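PDB 3QR0: phospholipase C-beta (PLC-beta) from Sepia officinalis, which belongs to the phospholipase C-beta family of multidomain proteins, with a PH domain, EF-hands, a TIM barrel built from X and Y regions, and a C2 domain. Local coordinates for residues Ile654-Ala659 and Ala761-His766; Tyr670-Met675 and Ile722-Asn727. One frame throughout, in Å; residues are numbered along the deposited sequence.

In the fold
Both contacts lie in the C2 domain and pair antiparallel strands, one in each of its two sheets. Contact 1 joins strands 650-660 and 761-771 at the middle of one four-stranded sheet; contact 2 joins strands 669-676 and 718-725 at the middle of the other. Along the chain the order is 650-660, 669-676, 718-725, 761-771, so the pair of contact 2 falls wholly between the partners of contact 1. Their centres are 11 Å apart, and Ile654, Ile656 and Val763 pack against Val671, Val673 and Val723. The two contacts thus supply facing walls of the beta-sandwich core, while contact 1 also turns its other face toward the EF-hand region.

Contact 1: Ile654-Ala659 and Ala761-His766; sequences IKIISA and ASVFAH
Phe764 and Ile657 meet because their first torsions set the groups side by side, pointing the same way: the phenylalanine CG stands anti to the backbone N (chi1 -178°), while the isoleucine CG1 turns beside its own N (chi1 -63°) and carries CD1 to the ring's CE2 corner. Ile657 CD1 lies 3.8 Å from Phe764 CE2, and its CG2 branch adds a second touch at CD2. Ser658 OG approaches the same aromatic residue, 3.4 Å from Phe764 CB, but its hydrogen bond goes to Glu230 of helix 230-238. Arg228 makes a cation-pi contact with the ring, so a large aromatic suits this interdomain face.

The backbone explains why two consecutive residues address one partner. Phe764 O accepts from both Ile657 N and Ser658 N, at 3.0 and 3.1 Å respectively; the first donor lies in the carbonyl plane, the second is tilted from it. Phe764 N returns a short bond of 2.7 Å to Ser658 O, approaching from above that carbonyl's plane. Past the irregularity, Lys655 and His766 form a regular hydrogen-bonded pair, with Lys655 N reaching His766 O almost straight (174°).

On the other face, Ile656 and Val763 cross at about a right angle, CD1 to CG1 at 4.1 Å, and the small Ala765 sits beside them. Branched apolar residues fit here because this side packs on strands 669-676 and 718-725 of the facing sheet. Ile657 and Ser658 opposite Phe764 make a classic beta bulge, set into the central antiparallel pair of one sheet of a C2 beta-sandwich.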
ATOM      1  N   ILE A 654      18.287 -13.933   0.980  1.00 27.54           N
ATOM      2  CA  ILE A 654      17.111 -14.155   0.152  1.00 27.09           C
ATOM      3  C   ILE A 654      17.527 -14.998  -1.043  1.00 27.23           C
ATOM      4  O   ILE A 654      18.324 -14.557  -1.872  1.00 27.40           O
ATOM      5  CB  ILE A 654      16.492 -12.828  -0.350  1.00 26.78           C
ATOM      6  CG1 ILE A 654      16.219 -11.863   0.808  1.00 27.02           C
ATOM      7  CG2 ILE A 654      15.213 -13.102  -1.144  1.00 26.80           C
ATOM      8  CD1 ILE A 654      15.132 -12.304   1.754  1.00 27.52           C
ATOM      9  N   LYS A 655      17.008 -16.220  -1.105  1.00 27.01           N
ATOM     10  CA  LYS A 655      17.208 -17.091  -2.253  1.00 27.32           C
ATOM     11  C   LYS A 655      15.936 -17.086  -3.093  1.00 26.62           C
ATOM     12  O   LYS A 655      14.883 -17.516  -2.623  1.00 26.36           O
ATOM     13  CB  LYS A 655      17.530 -18.512  -1.789  1.00 27.89           C
ATOM     14  CG  LYS A 655      17.842 -19.479  -2.917  1.00 29.25           C
ATOM     15  CD  LYS A 655      18.005 -20.901  -2.405  1.00 31.03           C
ATOM     16  CE  LYS A 655      18.242 -21.876  -3.550  1.00 32.84           C
ATOM     17  NZ  LYS A 655      19.411 -21.485  -4.397  1.00 34.08           N
ATOM     18  N   ILE A 656      16.034 -16.590  -4.326  1.00 26.28           N
ATOM     19  CA  ILE A 656      14.915 -16.606  -5.265  1.00 25.65           C
ATOM     20  C   ILE A 656      14.896 -17.955  -5.976  1.00 26.21           C
ATOM     21  O   ILE A 656      15.819 -18.285  -6.725  1.00 27.17           O
ATOM     22  CB  ILE A 656      15.022 -15.464  -6.309  1.00 25.49           C
ATOM     23  CG1 ILE A 656      15.082 -14.096  -5.619  1.00 24.56           C
ATOM     24  CG2 ILE A 656      13.840 -15.505  -7.296  1.00 24.63           C
ATOM     25  CD1 ILE A 656      13.856 -13.760  -4.773  1.00 23.78           C
ATOM     26  N   ILE A 657      13.844 -18.735  -5.739  1.00 25.86           N
ATOM     27  CA  ILE A 657      13.775 -20.111  -6.230  1.00 26.27           C
ATOM     28  C   ILE A 657      12.969 -20.200  -7.520  1.00 26.12           C
ATOM     29  O   ILE A 657      13.462 -20.700  -8.534  1.00 26.64           O
ATOM     30  CB  ILE A 657      13.172 -21.048  -5.158  1.00 26.48           C
ATOM     31  CG1 ILE A 657      14.084 -21.090  -3.923  1.00 26.99           C
ATOM     32  CG2 ILE A 657      13.001 -22.456  -5.696  1.00 27.15           C
ATOM     33  CD1 ILE A 657      13.441 -21.737  -2.719  1.00 26.61           C
ATOM     34  N   SER A 658      11.737 -19.705  -7.484  1.00 25.32           N
ATOM     35  CA  SER A 658      10.852 -19.787  -8.636  1.00 25.50           C
ATOM     36  C   SER A 658       9.768 -18.717  -8.583  1.00 24.52           C
ATOM     37  O   SER A 658       9.684 -17.952  -7.626  1.00 23.51           O
ATOM     38  CB  SER A 658      10.210 -21.174  -8.698  1.00 26.01           C
ATOM     39  OG  SER A 658       9.334 -21.379  -7.604  1.00 25.97           O
ATOM     40  N   ALA A 659       8.955 -18.665  -9.631  1.00 24.62           N
ATOM     41  CA  ALA A 659       7.782 -17.797  -9.662  1.00 24.40           C
ATOM     42  C   ALA A 659       6.631 -18.512 -10.347  1.00 24.86           C
ATOM     43  O   ALA A 659       6.848 -19.434 -11.128  1.00 25.57           O
ATOM     44  CB  ALA A 659       8.093 -16.486 -10.371  1.00 23.82           C
ATOM     45  N   ALA A 761       0.093 -14.158  -9.414  1.00 24.20           N
ATOM     46  CA  ALA A 761       1.521 -13.898  -9.624  1.00 23.90           C
ATOM     47  C   ALA A 761       2.262 -13.902  -8.295  1.00 23.26           C
ATOM     48  O   ALA A 761       1.939 -13.121  -7.396  1.00 22.73           O
ATOM     49  CB  ALA A 761       1.741 -12.568 -10.361  1.00 23.31           C
ATOM     50  N   SER A 762       3.241 -14.797  -8.175  1.00 23.17           N
ATOM     51  CA  SER A 762       3.966 -15.004  -6.927  1.00 23.04           C
ATOM     52  C   SER A 762       5.417 -15.392  -7.184  1.00 22.87           C
ATOM     53  O   SER A 762       5.736 -15.974  -8.215  1.00 22.51           O
ATOM     54  CB  SER A 762       3.318 -16.121  -6.105  1.00 23.25           C
ATOM     55  OG  SER A 762       1.927 -15.903  -5.915  1.00 25.41           O
ATOM     56  N   VAL A 763       6.279 -15.051  -6.234  1.00 22.44           N
ATOM     57  CA  VAL A 763       7.644 -15.566  -6.192  1.00 22.78           C
ATOM     58  C   VAL A 763       7.723 -16.545  -5.026  1.00 22.81           C
ATOM     59  O   VAL A 763       7.144 -16.299  -3.965  1.00 22.83           O
ATOM     60  CB  VAL A 763       8.677 -14.430  -6.025  1.00 22.61           C
ATOM     61  CG1 VAL A 763      10.059 -14.983  -5.656  1.00 23.56           C
ATOM     62  CG2 VAL A 763       8.768 -13.610  -7.308  1.00 21.85           C
ATOM     63  N   PHE A 764       8.412 -17.662  -5.236  1.00 23.14           N
ATOM     64  CA  PHE A 764       8.716 -18.604  -4.168  1.00 22.97           C
ATOM     65  C   PHE A 764      10.192 -18.421  -3.804  1.00 23.26           C
ATOM     66  O   PHE A 764      11.066 -18.441  -4.685  1.00 23.34           O
ATOM     67  CB  PHE A 764       8.416 -20.035  -4.619  1.00 23.55           C
ATOM     68  CG  PHE A 764       8.647 -21.080  -3.561  1.00 23.54           C
ATOM     69  CD1 PHE A 764       7.873 -21.104  -2.405  1.00 22.70           C
ATOM     70  CD2 PHE A 764       9.623 -22.057  -3.733  1.00 23.50           C
ATOM     71  CE1 PHE A 764       8.076 -22.075  -1.428  1.00 23.31           C
ATOM     72  CE2 PHE A 764       9.833 -23.034  -2.763  1.00 24.06           C
ATOM     73  CZ  PHE A 764       9.062 -23.041  -1.605  1.00 23.22           C
ATOM     74  N   ALA A 765      10.458 -18.213  -2.515  1.00 22.72           N
ATOM     75  CA  ALA A 765      11.804 -17.889  -2.040  1.00 23.22           C
ATOM     76  C   ALA A 765      12.102 -18.554  -0.697  1.00 23.45           C
ATOM     77  O   ALA A 765      11.184 -18.966   0.020  1.00 23.12           O
ATOM     78  CB  ALA A 765      11.951 -16.374  -1.910  1.00 22.42           C
ATOM     79  N   HIS A 766      13.386 -18.655  -0.363  1.00 24.15           N
ATOM     80  CA  HIS A 766      13.804 -19.004   0.990  1.00 24.88           C
ATOM     81  C   HIS A 766      14.441 -17.781   1.641  1.00 24.88           C
ATOM     82  O   HIS A 766      15.282 -17.105   1.037  1.00 24.86           O
ATOM     83  CB  HIS A 766      14.785 -20.171   1.013  1.00 25.56           C
ATOM     84  CG  HIS A 766      15.115 -20.644   2.397  1.00 27.22           C
ATOM     85  ND1 HIS A 766      16.146 -20.112   3.142  1.00 27.79           N
ATOM     86  CD2 HIS A 766      14.537 -21.588   3.178  1.00 28.12           C
ATOM     87  CE1 HIS A 766      16.196 -20.715   4.317  1.00 28.64           C
ATOM     88  NE2 HIS A 766      15.228 -21.613   4.365  1.00 28.26           N
TER

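Contact 2: Tyr670-Met675 and Ile722-Asn727; sequences YVEVEM and IVSEEN
Tyr670 and Ser724 form one hydrogen-bonded pair of an antiparallel ladder in the C2 beta-sandwich, with Glu672 and Ile722 forming the next. The four backbone bonds are close to straight; the shortest, Glu672 N to Ile722 O, is 2.8 Å.

The tightly packed side belongs to the non-hydrogen-bonded pair between them, Val671 and Val723. Their CG2 methyls meet at 4.0 Å, and each valine turns its CG1 to a backbone oxygen across the ladder. These compact branched side chains suit a sandwich interior, where Ile656 lies against Val671 and Val763 against Val723.

The opposite face is more polar, though still buried around Tyr670 and Ser724. Tyr670 CG sits between its backbone N and carbonyl carbon (chi1 61°), which folds the ring over the neighbouring strand. There Ser724 CB makes a CH-pi contact, 4.2 Å from the Tyr670 ring centroid and 28° off the normal. Serine suits the spot, being slim enough to lie under the ring while still offering a hydroxyl. At the end of the strand, Glu725 O lies 3.2 Å from Tyr670 CE2, and beyond it Glu726 O comes to the ring edge, in plane; Lys688 adds a cation-pi contact.

The solvent side is confined to exposed Glu726, a charged residue suited to its loop, and partly exposed Glu672. Glu672 OE1 bonds a glycerol, probably from the crystallisation liquor, and reaches Ser724 OG only through a water. This water donates to Glu672 OE1 at 2.6 Å, hydrogen-bonds Ser724 OG at 2.7 Å, and makes a weak third bond to Ile722 O.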
ATOM      1  N   TYR A 670      13.154 -11.848 -14.936  1.00 26.55           N
ATOM      2  CA  TYR A 670      14.160 -11.951 -13.894  1.00 26.43           C
ATOM      3  C   TYR A 670      13.652 -11.295 -12.614  1.00 25.23           C
ATOM      4  O   TYR A 670      12.647 -10.575 -12.621  1.00 24.59           O
ATOM      5  CB  TYR A 670      15.500 -11.340 -14.341  1.00 26.93           C
ATOM      6  CG  TYR A 670      15.464  -9.863 -14.683  1.00 27.32           C
ATOM      7  CD1 TYR A 670      15.530  -8.894 -13.684  1.00 27.60           C
ATOM      8  CD2 TYR A 670      15.393  -9.434 -16.005  1.00 28.80           C
ATOM      9  CE1 TYR A 670      15.508  -7.538 -13.990  1.00 27.45           C
ATOM     10  CE2 TYR A 670      15.376  -8.073 -16.324  1.00 28.61           C
ATOM     11  CZ  TYR A 670      15.434  -7.132 -15.311  1.00 28.60           C
ATOM     12  OH  TYR A 670      15.404  -5.786 -15.609  1.00 28.18           O
ATOM     13  N   VAL A 671      14.354 -11.562 -11.523  1.00 24.97           N
ATOM     14  CA  VAL A 671      13.978 -11.066 -10.210  1.00 24.06           C
ATOM     15  C   VAL A 671      15.158 -10.340  -9.585  1.00 24.35           C
ATOM     16  O   VAL A 671      16.309 -10.776  -9.707  1.00 25.14           O
ATOM     17  CB  VAL A 671      13.521 -12.209  -9.290  1.00 23.86           C
ATOM     18  CG1 VAL A 671      13.054 -11.659  -7.926  1.00 22.61           C
ATOM     19  CG2 VAL A 671      12.412 -13.015  -9.969  1.00 23.43           C
ATOM     20  N   GLU A 672      14.860  -9.211  -8.952  1.00 23.84           N
ATOM     21  CA  GLU A 672      15.845  -8.421  -8.230  1.00 24.15           C
ATOM     22  C   GLU A 672      15.445  -8.299  -6.758  1.00 23.24           C
ATOM     23  O   GLU A 672      14.263  -8.354  -6.419  1.00 22.48           O
ATOM     24  CB  GLU A 672      15.937  -7.028  -8.839  1.00 24.39           C
ATOM     25  CG  GLU A 672      16.583  -6.971 -10.198  1.00 26.61           C
ATOM     26  CD  GLU A 672      16.500  -5.583 -10.795  1.00 28.64           C
ATOM     27  OE1 GLU A 672      15.410  -5.221 -11.284  1.00 29.48           O
ATOM     28  OE2 GLU A 672      17.516  -4.853 -10.761  1.00 30.46           O
ATOM     29  N   VAL A 673      16.434  -8.133  -5.890  1.00 23.23           N
ATOM     30  CA  VAL A 673      16.188  -7.955  -4.466  1.00 22.79           C
ATOM     31  C   VAL A 673      16.998  -6.766  -3.965  1.00 23.08           C
ATOM     32  O   VAL A 673      18.217  -6.715  -4.148  1.00 23.82           O
ATOM     33  CB  VAL A 673      16.549  -9.217  -3.655  1.00 23.02           C
ATOM     34  CG1 VAL A 673      16.243  -9.002  -2.175  1.00 22.30           C
ATOM     35  CG2 VAL A 673      15.776 -10.426  -4.183  1.00 23.00           C
ATOM     36  N   GLU A 674      16.307  -5.806  -3.365  1.00 22.88           N
ATOM     37  CA  GLU A 674      16.935  -4.586  -2.864  1.00 23.31           C
ATOM     38  C   GLU A 674      16.619  -4.393  -1.387  1.00 23.13           C
ATOM     39  O   GLU A 674      15.673  -4.993  -0.856  1.00 22.88           O
ATOM     40  CB  GLU A 674      16.471  -3.373  -3.687  1.00 23.12           C
ATOM     41  CG  GLU A 674      17.029  -3.385  -5.108  1.00 24.08           C
ATOM     42  CD  GLU A 674      16.893  -2.066  -5.857  1.00 24.16           C
ATOM     43  OE1 GLU A 674      16.201  -1.139  -5.379  1.00 22.98           O
ATOM     44  OE2 GLU A 674      17.512  -1.961  -6.942  1.00 26.18           O
ATOM     45  N   MET A 675      17.428  -3.570  -0.725  1.00 23.63           N
ATOM     46  CA  MET A 675      17.181  -3.188   0.660  1.00 24.06           C
ATOM     47  C   MET A 675      17.286  -1.673   0.803  1.00 24.07           C
ATOM     48  O   MET A 675      18.181  -1.050   0.217  1.00 24.44           O
ATOM     49  CB  MET A 675      18.164  -3.891   1.604  1.00 24.82           C
ATOM     50  CG  MET A 675      17.952  -3.584   3.082  1.00 26.09           C
ATOM     51  SD  MET A 675      18.834  -4.680   4.220  1.00 31.77           S
ATOM     52  CE  MET A 675      18.233  -6.290   3.698  1.00 27.85           C
ATOM     53  N   ILE A 722      11.561  -7.438  -6.608  1.00 22.89           N
ATOM     54  CA  ILE A 722      11.020  -6.827  -7.822  1.00 22.74           C
ATOM     55  C   ILE A 722      11.152  -7.807  -8.985  1.00 23.19           C
ATOM     56  O   ILE A 722      12.233  -8.325  -9.247  1.00 23.32           O
ATOM     57  CB  ILE A 722      11.740  -5.504  -8.199  1.00 22.73           C
ATOM     58  CG1 ILE A 722      11.832  -4.548  -7.002  1.00 22.33           C
ATOM     59  CG2 ILE A 722      10.998  -4.819  -9.350  1.00 23.08           C
ATOM     60  CD1 ILE A 722      13.094  -4.695  -6.171  1.00 23.56           C
ATOM     61  N   VAL A 723      10.047  -8.069  -9.672  1.00 23.39           N
ATOM     62  CA  VAL A 723      10.065  -8.943 -10.834  1.00 24.10           C
ATOM     63  C   VAL A 723       9.844  -8.109 -12.091  1.00 24.83           C
ATOM     64  O   VAL A 723       8.922  -7.291 -12.142  1.00 24.61           O
ATOM     65  CB  VAL A 723       9.000 -10.048 -10.749  1.00 23.99           C
ATOM     66  CG1 VAL A 723       9.147 -11.004 -11.927  1.00 23.42           C
ATOM     67  CG2 VAL A 723       9.099 -10.805  -9.418  1.00 23.07           C
ATOM     68  N   SER A 724      10.690  -8.331 -13.094  1.00 26.14           N
ATOM     69  CA  SER A 724      10.640  -7.590 -14.354  1.00 27.13           C
ATOM     70  C   SER A 724      10.732  -8.516 -15.557  1.00 28.52           C
ATOM     71  O   SER A 724      11.282  -9.616 -15.467  1.00 28.70           O
ATOM     72  CB  SER A 724      11.799  -6.590 -14.416  1.00 27.28           C
ATOM     73  OG  SER A 724      11.763  -5.688 -13.324  1.00 27.25           O
ATOM     74  N   GLU A 725      10.199  -8.066 -16.691  1.00 29.66           N
ATOM     75  CA  GLU A 725      10.463  -8.722 -17.966  1.00 31.37           C
ATOM     76  C   GLU A 725      11.921  -8.445 -18.338  1.00 32.34           C
ATOM     77  O   GLU A 725      12.536  -7.520 -17.796  1.00 31.86           O
ATOM     78  CB  GLU A 725       9.518  -8.219 -19.060  1.00 31.77           C
ATOM     79  CG  GLU A 725       8.040  -8.465 -18.757  1.00 32.96           C
ATOM     80  CD  GLU A 725       7.128  -8.294 -19.969  1.00 35.21           C
ATOM     81  OE1 GLU A 725       7.532  -8.657 -21.093  1.00 36.57           O
ATOM     82  OE2 GLU A 725       5.990  -7.815 -19.789  1.00 36.72           O
ATOM     83  N   GLU A 726      12.472  -9.243 -19.252  1.00 33.65           N
ATOM     84  CA  GLU A 726      13.873  -9.098 -19.663  1.00 34.98           C
ATOM     85  C   GLU A 726      14.207  -7.693 -20.159  1.00 35.00           C
ATOM     86  O   GLU A 726      15.311  -7.201 -19.925  1.00 35.42           O
ATOM     87  CB  GLU A 726      14.240 -10.120 -20.743  1.00 36.08           C
ATOM     88  CG  GLU A 726      15.650  -9.926 -21.314  1.00 38.33           C
ATOM     89  CD  GLU A 726      16.125 -11.089 -22.163  1.00 41.23           C
ATOM     90  OE1 GLU A 726      15.279 -11.866 -22.659  1.00 42.71           O
ATOM     91  OE2 GLU A 726      17.358 -11.214 -22.350  1.00 44.00           O
ATOM     92  N   ASN A 727      13.258  -7.053 -20.841  1.00 35.13           N
ATOM     93  CA  ASN A 727      13.461  -5.690 -21.342  1.00 35.36           C
ATOM     94  C   ASN A 727      13.366  -4.617 -20.247  1.00 34.50           C
ATOM     95  O   ASN A 727      13.487  -3.429 -20.535  1.00 34.69           O
ATOM     96  CB  ASN A 727      12.485  -5.382 -22.487  1.00 35.77           C
ATOM     97  CG  ASN A 727      11.086  -5.039 -22.002  1.00 36.05           C
ATOM     98  OD1 ASN A 727      10.574  -5.635 -21.054  1.00 35.69           O
ATOM     99  ND2 ASN A 727      10.460  -4.066 -22.659  1.00 38.42           N
TER
HETATM  100  O   HOH W   1      13.279  -6.784 -11.402  1.00 27.55           O